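Local coordinates for protein amine Dehydrogenase (Pseudomonas putida, PDB 1JMX) that probably serves as the beta-propeller subunit of a heme-containing amine dehydrogenase that oxidises primary amines and passes the electrons on to heme c, at residues V150-A155 and H208-L213; Y199-Q204 and T296-A301; L274-K279 and I288-L293. One frame throughout, in Å; residues are numbered along the deposited sequence.

How the contacts relate
Seven antiparallel sheets make this chain a seven-bladed beta-propeller, and the three contacts illustrate three ways in which its parts are held together. Contact 1 joins neighbouring sheets, contact 2 ties an irregular segment near the middle to the strand 299-302, and contact 3 is a hairpin inside one sheet. Contacts 1 and 2 have centres 12 Å apart and touch, Arg154 NH1 lying 2.7 Å from His203 O. Contacts 2 and 3, 15 Å apart between centres, meet where Thr296 OG1 is hydrogen-bonded to Asn275 OD1 (2.6 Å). Contacts 1 and 3 stay separate, their nearest atoms about 8 Å apart. The heme c pocket, Leu116 to Tyr120, draws on none of these segments.

Contact 1: V150-A155 and H208-L213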
loop_
_atom_site.group_PDB
_atom_site.type_symbol
_atom_site.label_atom_id
_atom_site.label_comp_id
_atom_site.label_asym_id
_atom_site.label_seq_id
_atom_site.Cartn_x
_atom_site.Cartn_y
_atom_site.Cartn_z
ATOM N N VAL B 150 -0.325 20.961 11.006
ATOM C CA VAL B 150 0.813 21.534 11.707
ATOM C C VAL B 150 1.701 20.393 12.196
ATOM O O VAL B 150 1.208 19.378 12.675
ATOM C CB VAL B 150 0.356 22.425 12.905
ATOM C CG1 VAL B 150 1.493 22.642 13.893
ATOM C CG2 VAL B 150 -0.169 23.768 12.397
ATOM N N TYR B 151 3.010 20.537 12.000
ATOM C CA TYR B 151 3.975 19.542 12.445
ATOM C C TYR B 151 5.081 20.200 13.284
ATOM O O TYR B 151 4.779 20.746 14.336
ATOM C CB TYR B 151 4.494 18.688 11.270
ATOM C CG TYR B 151 5.038 19.441 10.067
ATOM C CD1 TYR B 151 6.408 19.456 9.794
ATOM C CD2 TYR B 151 4.189 20.133 9.199
ATOM C CE1 TYR B 151 6.919 20.141 8.700
ATOM C CE2 TYR B 151 4.696 20.822 8.099
ATOM C CZ TYR B 151 6.065 20.823 7.861
ATOM O OH TYR B 151 6.597 21.539 6.809
ATOM N N LEU B 152 6.332 20.193 12.829
ATOM C CA LEU B 152 7.445 20.789 13.578
ATOM C C LEU B 152 7.269 22.224 14.105
ATOM O O LEU B 152 6.724 23.094 13.430
ATOM C CB LEU B 152 8.734 20.720 12.762
ATOM C CG LEU B 152 9.214 19.327 12.383
ATOM C CD1 LEU B 152 10.543 19.442 11.673
ATOM C CD2 LEU B 152 9.342 18.471 13.615
ATOM N N MET B 153 7.778 22.449 15.317
ATOM C CA MET B 153 7.722 23.740 15.993
ATOM C C MET B 153 9.026 23.966 16.748
ATOM O O MET B 153 9.609 23.024 17.278
ATOM C CB MET B 153 6.578 23.770 17.016
ATOM C CG MET B 153 5.180 23.556 16.453
ATOM S SD MET B 153 3.893 23.839 17.689
ATOM C CE MET B 153 4.495 22.876 19.043
ATOM N N ARG B 154 9.487 25.214 16.790
ATOM C CA ARG B 154 10.707 25.564 17.518
ATOM C C ARG B 154 10.502 26.925 18.170
ATOM O O ARG B 154 10.011 27.850 17.540
ATOM C CB ARG B 154 11.928 25.628 16.589
ATOM C CG ARG B 154 12.339 24.314 15.909
ATOM C CD ARG B 154 12.853 23.271 16.873
ATOM N NE ARG B 154 13.902 23.786 17.743
ATOM C CZ ARG B 154 15.185 23.903 17.409
ATOM N NH1 ARG B 154 15.604 23.546 16.198
ATOM N NH2 ARG B 154 16.060 24.352 18.308
ATOM N N ALA B 155 10.854 27.034 19.444
ATOM C CA ALA B 155 10.709 28.290 20.160
ATOM C C ALA B 155 11.956 29.140 19.961
ATOM O O ALA B 155 13.072 28.700 20.238
ATOM C CB ALA B 155 10.480 28.032 21.645
ATOM N N HIS B 208 21.891 27.071 15.487
ATOM C CA HIS B 208 20.720 27.598 16.200
ATOM C C HIS B 208 19.648 28.123 15.250
ATOM O O HIS B 208 19.223 29.274 15.334
ATOM C CB HIS B 208 21.161 28.711 17.155
ATOM C CG HIS B 208 20.241 28.923 18.316
ATOM N ND1 HIS B 208 19.904 30.179 18.774
ATOM C CD2 HIS B 208 19.635 28.044 19.149
ATOM C CE1 HIS B 208 19.135 30.066 19.842
ATOM N NE2 HIS B 208 18.956 28.780 20.092
ATOM N N GLU B 209 19.245 27.278 14.315
ATOM C CA GLU B 209 18.218 27.643 13.361
ATOM C C GLU B 209 17.276 26.465 13.131
ATOM O O GLU B 209 17.611 25.318 13.437
ATOM C CB GLU B 209 18.832 28.135 12.039
ATOM C CG GLU B 209 19.680 27.117 11.296
ATOM C CD GLU B 209 20.351 27.674 10.029
ATOM O OE1 GLU B 209 20.834 26.851 9.218
ATOM O OE2 GLU B 209 20.411 28.912 9.835
ATOM N N PHE B 210 16.054 26.801 12.727
ATOM C CA PHE B 210 15.006 25.836 12.423
ATOM C C PHE B 210 15.097 25.680 10.912
ATOM O O PHE B 210 14.711 26.569 10.156
ATOM C CB PHE B 210 13.639 26.400 12.836
ATOM C CG PHE B 210 12.468 25.475 12.574
ATOM C CD1 PHE B 210 12.654 24.113 12.338
ATOM C CD2 PHE B 210 11.168 25.977 12.570
ATOM C CE1 PHE B 210 11.566 23.273 12.099
ATOM C CE2 PHE B 210 10.065 25.141 12.332
ATOM C CZ PHE B 210 10.268 23.789 12.095
ATOM N N SER B 211 15.649 24.557 10.478
ATOM C CA SER B 211 15.823 24.317 9.058
ATOM C C SER B 211 15.108 23.074 8.568
ATOM O O SER B 211 14.936 22.105 9.310
ATOM C CB SER B 211 17.311 24.218 8.726
ATOM O OG SER B 211 17.887 23.070 9.319
ATOM N N MET B 212 14.680 23.124 7.311
ATOM C CA MET B 212 13.993 22.015 6.671
ATOM C C MET B 212 14.307 22.051 5.189
ATOM O O MET B 212 14.577 23.117 4.643
ATOM C CB MET B 212 12.476 22.139 6.840
ATOM C CG MET B 212 11.982 22.106 8.268
ATOM S SD MET B 212 10.210 21.910 8.354
ATOM C CE MET B 212 9.660 23.480 7.729
ATOM N N LEU B 213 14.334 20.882 4.550
ATOM C CA LEU B 213 14.553 20.813 3.110
ATOM C C LEU B 213 13.165 20.813 2.471
ATOM O O LEU B 213 12.158 20.501 3.123
ATOM C CB LEU B 213 15.269 19.525 2.698
ATOM C CG LEU B 213 16.690 19.181 3.142
ATOM C CD1 LEU B 213 17.086 17.891 2.459
ATOM C CD2 LEU B 213 17.660 20.288 2.791
#
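Tyr151 meets Met212 through the phenol end of its ring: Met212 SD lies 3.8 Å from Tyr151 CE1 and its methyl CE 3.7 Å from Tyr151 OH. The sulfur approaches obliquely, a Met-aromatic contact. With Tyr151 CG between the backbone N and the carbonyl carbon (chi1 52°), the ring is turned so that its hydroxyl end reaches Met212; Tyr135 of a neighbouring subunit also packs on it, placing this end near a subunit interface. Leu152 comes next and works at the rim of Phe210, where Leu152 CB is 3.5 Å from Phe210 CZ and the CD1 methyl sits in the plane of the ring. The same CD1 slides past Met212, 4.1 Å from its SD. Arg154 then supplies the opposite kind of approach to Phe210, a CH-pi contact over the face, with Arg154 CG 3.7 Å from the ring centroid. Bends at chi2 and chi3 turn the rest of the arginine chain off the ring, and its guanidinium ends up 62° from the plane of the phenyl ring.

The two strands run almost antiparallel, yet their axes stay 8.3 Å apart and each is backbone-bonded within its own sheet, Arg154 with Tyr162 and Phe210 with Val238. Neighbouring blades of the propeller are therefore joined here by dispersion, sulfur-aromatic and CH-pi forces, with Phe210 gripped at both edge and face.

Contact 2: Y199-Q204 and T296-A301; sequences YFWPHQ and TYYCVA
Near the middle of the propeller, where Trp201 and His203 close on Cys299, the irregular segment 199-204 packs against the start of the strand 299-302. That strand opens with a classic beta bulge, Tyr298 and Cys299 both facing Gly312. Cys299 holds SG anti to its backbone N (chi1 -162°), which carries the sulfur into the angle between two rings. Cys299 SG meets the five-membered ring of Trp201 obliquely, 3.7 Å from Trp201 CD1, in a sulfur-aromatic contact. Against His203 the approach is edge-on, with Cys299 SG 3.6 Å from CE1. Farther along the indole, Trp201 CZ2 rests 4.1 Å from Tyr298 CB, and Phe258 meets the rings of both Trp201 and Tyr298.

Two partners lie in the plane of the imidazole. His203 NE2 is hydrogen-bonded to Tyr199 OH at 2.8 Å, and that hydroxyl also bonds to Gly260 N. On ND1 sits a water, 2.9 Å away, which donates to Val300 O at 3.0 Å and thereby bridges the two segments. Pro202 centres an inverse gamma turn, closed by a weak bond from His203 N to Trp201 O, and this carbonyl oxygen lies over one face of the imidazole.

With both ring nitrogens engaged, the histidine is probably restrained from turning, and it would present the sulfur with a C-H edge that is probably somewhat positive, while the indole contributes mainly polarisable surface.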
loop_
_atom_site.group_PDB
_atom_site.type_symbol
_atom_site.label_atom_id
_atom_site.label_comp_id
_atom_site.label_asym_id
_atom_site.label_seq_id
_atom_site.Cartn_x
_atom_site.Cartn_y
_atom_site.Cartn_z
ATOM N N TYR B 199 9.061 16.832 6.774
ATOM C CA TYR B 199 10.152 16.886 7.736
ATOM C C TYR B 199 9.696 16.557 9.151
ATOM O O TYR B 199 8.822 17.223 9.700
ATOM C CB TYR B 199 10.784 18.278 7.704
ATOM C CG TYR B 199 12.288 18.268 7.645
ATOM C CD1 TYR B 199 12.955 18.010 6.445
ATOM C CD2 TYR B 199 13.050 18.517 8.784
ATOM C CE1 TYR B 199 14.334 17.998 6.387
ATOM C CE2 TYR B 199 14.438 18.508 8.731
ATOM C CZ TYR B 199 15.069 18.248 7.529
ATOM O OH TYR B 199 16.436 18.245 7.470
ATOM N N PHE B 200 10.290 15.518 9.727
ATOM C CA PHE B 200 9.958 15.080 11.080
ATOM C C PHE B 200 11.189 15.111 11.971
ATOM O O PHE B 200 11.225 14.457 13.010
ATOM C CB PHE B 200 9.419 13.653 11.047
ATOM C CG PHE B 200 8.230 13.480 10.157
ATOM C CD1 PHE B 200 7.196 14.417 10.168
ATOM C CD2 PHE B 200 8.153 12.399 9.286
ATOM C CE1 PHE B 200 6.107 14.281 9.321
ATOM C CE2 PHE B 200 7.071 12.253 8.437
ATOM C CZ PHE B 200 6.047 13.192 8.450
ATOM N N TRP B 201 12.185 15.892 11.577
ATOM C CA TRP B 201 13.425 15.959 12.331
ATOM C C TRP B 201 13.776 17.386 12.777
ATOM O O TRP B 201 14.328 18.166 12.007
ATOM C CB TRP B 201 14.557 15.338 11.498
ATOM C CG TRP B 201 14.224 13.929 10.967
ATOM C CD1 TRP B 201 14.457 12.740 11.599
ATOM C CD2 TRP B 201 13.587 13.592 9.716
ATOM N NE1 TRP B 201 14.008 11.693 10.828
ATOM C CE2 TRP B 201 13.470 12.185 9.670
ATOM C CE3 TRP B 201 13.104 14.344 8.633
ATOM C CZ2 TRP B 201 12.891 11.514 8.584
ATOM C CZ3 TRP B 201 12.526 13.672 7.555
ATOM C CH2 TRP B 201 12.425 12.274 7.542
ATOM N N PRO B 202 13.394 17.757 14.016
ATOM C CA PRO B 202 13.679 19.091 14.558
ATOM C C PRO B 202 15.131 19.133 15.055
ATOM O O PRO B 202 15.403 18.937 16.246
ATOM C CB PRO B 202 12.675 19.206 15.706
ATOM C CG PRO B 202 12.624 17.800 16.227
ATOM C CD PRO B 202 12.571 16.973 14.960
ATOM N N HIS B 203 16.059 19.355 14.127
ATOM C CA HIS B 203 17.477 19.410 14.456
ATOM C C HIS B 203 17.806 20.564 15.398
ATOM O O HIS B 203 17.348 21.690 15.212
ATOM C CB HIS B 203 18.342 19.623 13.203
ATOM C CG HIS B 203 17.973 18.769 12.029
ATOM N ND1 HIS B 203 18.340 17.447 11.924
ATOM C CD2 HIS B 203 17.352 19.078 10.869
ATOM C CE1 HIS B 203 17.969 16.978 10.749
ATOM N NE2 HIS B 203 17.367 17.950 10.090
ATOM N N GLN B 204 18.605 20.264 16.413
ATOM C CA GLN B 204 19.081 21.275 17.341
ATOM C C GLN B 204 20.553 21.398 16.932
ATOM O O GLN B 204 21.451 20.890 17.600
ATOM C CB GLN B 204 18.926 20.809 18.793
ATOM C CG GLN B 204 17.473 20.749 19.250
ATOM C CD GLN B 204 17.326 20.490 20.738
ATOM O OE1 GLN B 204 17.935 19.574 21.287
ATOM N NE2 GLN B 204 16.504 21.297 21.399
ATOM N N THR B 296 20.089 2.623 3.964
ATOM C CA THR B 296 19.401 3.904 4.047
ATOM C C THR B 296 19.537 4.499 5.439
ATOM O O THR B 296 19.494 3.779 6.436
ATOM C CB THR B 296 17.899 3.757 3.724
ATOM O OG1 THR B 296 17.754 3.278 2.393
ATOM C CG2 THR B 296 17.176 5.082 3.830
ATOM N N TYR B 297 19.789 5.802 5.484
ATOM C CA TYR B 297 19.885 6.546 6.734
ATOM C C TYR B 297 18.926 7.724 6.564
ATOM O O TYR B 297 18.758 8.230 5.455
ATOM C CB TYR B 297 21.310 7.047 6.985
ATOM C CG TYR B 297 22.282 5.985 7.457
ATOM C CD1 TYR B 297 23.131 5.343 6.557
ATOM C CD2 TYR B 297 22.368 5.635 8.807
ATOM C CE1 TYR B 297 24.039 4.379 6.982
ATOM C CE2 TYR B 297 23.276 4.675 9.245
ATOM C CZ TYR B 297 24.105 4.047 8.324
ATOM O OH TYR B 297 24.978 3.062 8.736
ATOM N N TYR B 298 18.263 8.129 7.640
ATOM C CA TYR B 298 17.300 9.228 7.570
ATOM C C TYR B 298 17.816 10.601 7.966
ATOM O O TYR B 298 17.601 11.591 7.268
ATOM C CB TYR B 298 16.133 8.982 8.524
ATOM C CG TYR B 298 15.154 7.891 8.189
ATOM C CD1 TYR B 298 14.919 7.487 6.872
ATOM C CD2 TYR B 298 14.392 7.310 9.203
ATOM C CE1 TYR B 298 13.930 6.532 6.581
ATOM C CE2 TYR B 298 13.420 6.373 8.927
ATOM C CZ TYR B 298 13.185 5.985 7.625
ATOM O OH TYR B 298 12.195 5.064 7.387
ATOM N N CYS B 299 18.467 10.638 9.122
ATOM C CA CYS B 299 18.893 11.881 9.731
ATOM C C CYS B 299 20.373 12.201 9.931
ATOM O O CYS B 299 21.109 11.434 10.547
ATOM C CB CYS B 299 18.167 11.966 11.074
ATOM S SG CYS B 299 18.093 13.566 11.819
ATOM N N VAL B 300 20.778 13.379 9.460
ATOM C CA VAL B 300 22.153 13.838 9.629
ATOM C C VAL B 300 22.270 14.585 10.955
ATOM O O VAL B 300 21.285 15.114 11.473
ATOM C CB VAL B 300 22.638 14.808 8.495
ATOM C CG1 VAL B 300 22.875 14.058 7.201
ATOM C CG2 VAL B 300 21.659 15.947 8.285
ATOM N N ALA B 301 23.477 14.587 11.509
ATOM C CA ALA B 301 23.783 15.293 12.748
ATOM C C ALA B 301 25.257 15.696 12.700
ATOM O O ALA B 301 26.110 14.895 12.355
ATOM C CB ALA B 301 23.502 14.413 13.968
HETATM O O HOH W 1 19.904 16.079 13.989
#

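Contact 3: L274-K279 and I288-L293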
loop_
_atom_site.group_PDB
_atom_site.type_symbol
_atom_site.label_atom_id
_atom_site.label_comp_id
_atom_site.label_asym_id
_atom_site.label_seq_id
_atom_site.Cartn_x
_atom_site.Cartn_y
_atom_site.Cartn_z
ATOM N N LEU B 274 19.830 10.030 2.522
ATOM C CA LEU B 274 18.761 9.042 2.372
ATOM C C LEU B 274 19.456 7.760 1.921
ATOM O O LEU B 274 19.893 6.979 2.757
ATOM C CB LEU B 274 17.666 9.478 1.390
ATOM C CG LEU B 274 16.279 8.804 1.499
ATOM C CD1 LEU B 274 16.189 7.531 0.700
ATOM C CD2 LEU B 274 15.927 8.531 2.949
ATOM N N ASN B 275 19.606 7.567 0.610
ATOM C CA ASN B 275 20.284 6.382 0.079
ATOM C C ASN B 275 21.759 6.679 -0.173
ATOM O O ASN B 275 22.597 5.784 -0.123
ATOM C CB ASN B 275 19.580 5.856 -1.170
ATOM C CG ASN B 275 18.286 5.126 -0.837
ATOM O OD1 ASN B 275 18.080 4.698 0.299
ATOM N ND2 ASN B 275 17.413 4.976 -1.828
ATOM N N ARG B 276 22.060 7.948 -0.432
ATOM C CA ARG B 276 23.428 8.420 -0.621
ATOM C C ARG B 276 23.593 9.642 0.274
ATOM O O ARG B 276 22.611 10.285 0.642
ATOM C CB ARG B 276 23.690 8.860 -2.067
ATOM C CG ARG B 276 23.944 7.743 -3.057
ATOM C CD ARG B 276 24.768 8.249 -4.238
ATOM N NE ARG B 276 24.262 9.521 -4.753
ATOM C CZ ARG B 276 24.834 10.221 -5.729
ATOM N NH1 ARG B 276 25.938 9.776 -6.314
ATOM N NH2 ARG B 276 24.324 11.388 -6.097
ATOM N N LEU B 277 24.829 9.944 0.646
ATOM C CA LEU B 277 25.111 11.122 1.451
ATOM C C LEU B 277 25.698 12.095 0.431
ATOM O O LEU B 277 26.740 11.815 -0.151
ATOM C CB LEU B 277 26.153 10.800 2.528
ATOM C CG LEU B 277 26.223 11.607 3.839
ATOM C CD1 LEU B 277 27.588 11.383 4.479
ATOM C CD2 LEU B 277 26.008 13.089 3.619
ATOM N N ALA B 278 25.021 13.206 0.172
ATOM C CA ALA B 278 25.524 14.168 -0.801
ATOM C C ALA B 278 26.020 15.456 -0.158
ATOM O O ALA B 278 25.456 15.937 0.821
ATOM C CB ALA B 278 24.476 14.467 -1.848
ATOM N N LYS B 279 27.057 16.024 -0.762
ATOM C CA LYS B 279 27.700 17.245 -0.297
ATOM C C LYS B 279 27.509 18.281 -1.394
ATOM O O LYS B 279 27.946 18.068 -2.519
ATOM C CB LYS B 279 29.191 16.957 -0.087
ATOM C CG LYS B 279 29.986 18.056 0.548
ATOM C CD LYS B 279 31.367 17.532 0.907
ATOM C CE LYS B 279 32.253 18.651 1.433
ATOM N NZ LYS B 279 33.571 18.154 1.914
ATOM N N ILE B 288 29.267 18.621 -4.901
ATOM C CA ILE B 288 30.719 18.512 -4.876
ATOM C C ILE B 288 31.130 17.045 -4.699
ATOM O O ILE B 288 32.081 16.591 -5.333
ATOM C CB ILE B 288 31.407 19.464 -3.820
ATOM C CG1 ILE B 288 31.957 18.687 -2.631
ATOM C CG2 ILE B 288 30.470 20.573 -3.359
ATOM C CD1 ILE B 288 33.445 18.369 -2.751
ATOM N N LYS B 289 30.373 16.288 -3.902
ATOM C CA LYS B 289 30.681 14.875 -3.672
ATOM C C LYS B 289 29.540 14.080 -3.042
ATOM O O LYS B 289 28.770 14.599 -2.246
ATOM C CB LYS B 289 31.927 14.742 -2.796
ATOM C CG LYS B 289 32.490 13.340 -2.708
ATOM C CD LYS B 289 33.850 13.383 -2.038
ATOM C CE LYS B 289 34.504 12.014 -1.968
ATOM N NZ LYS B 289 35.837 12.112 -1.296
ATOM N N ALA B 290 29.467 12.800 -3.389
ATOM C CA ALA B 290 28.446 11.907 -2.866
ATOM C C ALA B 290 29.129 10.624 -2.405
ATOM O O ALA B 290 30.156 10.221 -2.953
ATOM C CB ALA B 290 27.408 11.607 -3.937
ATOM N N ALA B 291 28.605 10.030 -1.343
ATOM C CA ALA B 291 29.159 8.797 -0.813
ATOM C C ALA B 291 28.062 7.742 -0.711
ATOM O O ALA B 291 26.904 8.067 -0.413
ATOM C CB ALA B 291 29.788 9.042 0.557
ATOM N N ASN B 292 28.420 6.493 -1.013
ATOM C CA ASN B 292 27.476 5.379 -0.919
ATOM C C ASN B 292 27.407 4.907 0.526
ATOM O O ASN B 292 28.415 4.889 1.230
ATOM C CB ASN B 292 27.893 4.225 -1.834
ATOM C CG ASN B 292 27.822 4.597 -3.295
ATOM O OD1 ASN B 292 26.944 5.361 -3.718
ATOM N ND2 ASN B 292 28.758 4.080 -4.079
ATOM N N LEU B 293 26.208 4.538 0.961
ATOM C CA LEU B 293 25.979 4.094 2.332
ATOM C C LEU B 293 25.814 2.585 2.451
ATOM O O LEU B 293 25.559 1.895 1.467
ATOM C CB LEU B 293 24.730 4.788 2.880
ATOM C CG LEU B 293 24.689 6.307 2.722
ATOM C CD1 LEU B 293 23.328 6.836 3.064
ATOM C CD2 LEU B 293 25.743 6.931 3.605
HETATM O O HOH W 2 24.460 4.122 -1.320
#
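Arg276 starts with CG anti to the carbonyl carbon (chi1 -79°) and then bends at chi3 (-46°), which folds its guanidinium flat over Ala290; the methyl CB of Ala290 lies 3.3 Å from the plane of that group, over its centre. The setting is a beta hairpin formed by the outer two strands of a propeller blade. Its ladder is conventional at Leu277 and Ala291, a hydrogen-bonded antiparallel pair. Leu277 N donates to Ala291 O at 3.0 Å in a nearly straight bond (171°), and Ala291 N returns the bond to Leu277 O at 2.8 Å. Two residues on, Lys279 N donates to Lys289 O at 2.7 Å, almost in line with the carbonyl. There the regularity breaks: Ile288 and Lys289 both face Lys279, a classic beta bulge, and Lys279 O collects a bond from Ile288 N (2.8 Å) together with a weak one from Lys289 N.

Beyond the ladder the two faces differ in chemistry. On the face of Arg276 and Ala290, the guanidinium also forms a salt bridge with Glu255. With an alanine here in place of the arginine, Glu255 would probably lose its charged mate and the methyl of Ala290 the flat group that covers it. Leu277 belongs to the other face, its CB 4.0 Å from Leu293 CD2, and Phe321 of the next sheet packs on both leucines. From that same face Lys279 and Lys289 stretch out fully extended, their NZ atoms bonding to the carbonyls of Pro323 and Thr325, so the hairpin is tied to the adjoining blade by polar bonds as well as by packing. At the open end of the pair one water takes over from direct pairing, donating to Asn275 O at 2.8 Å and accepting from Leu293 N at 2.9 Å.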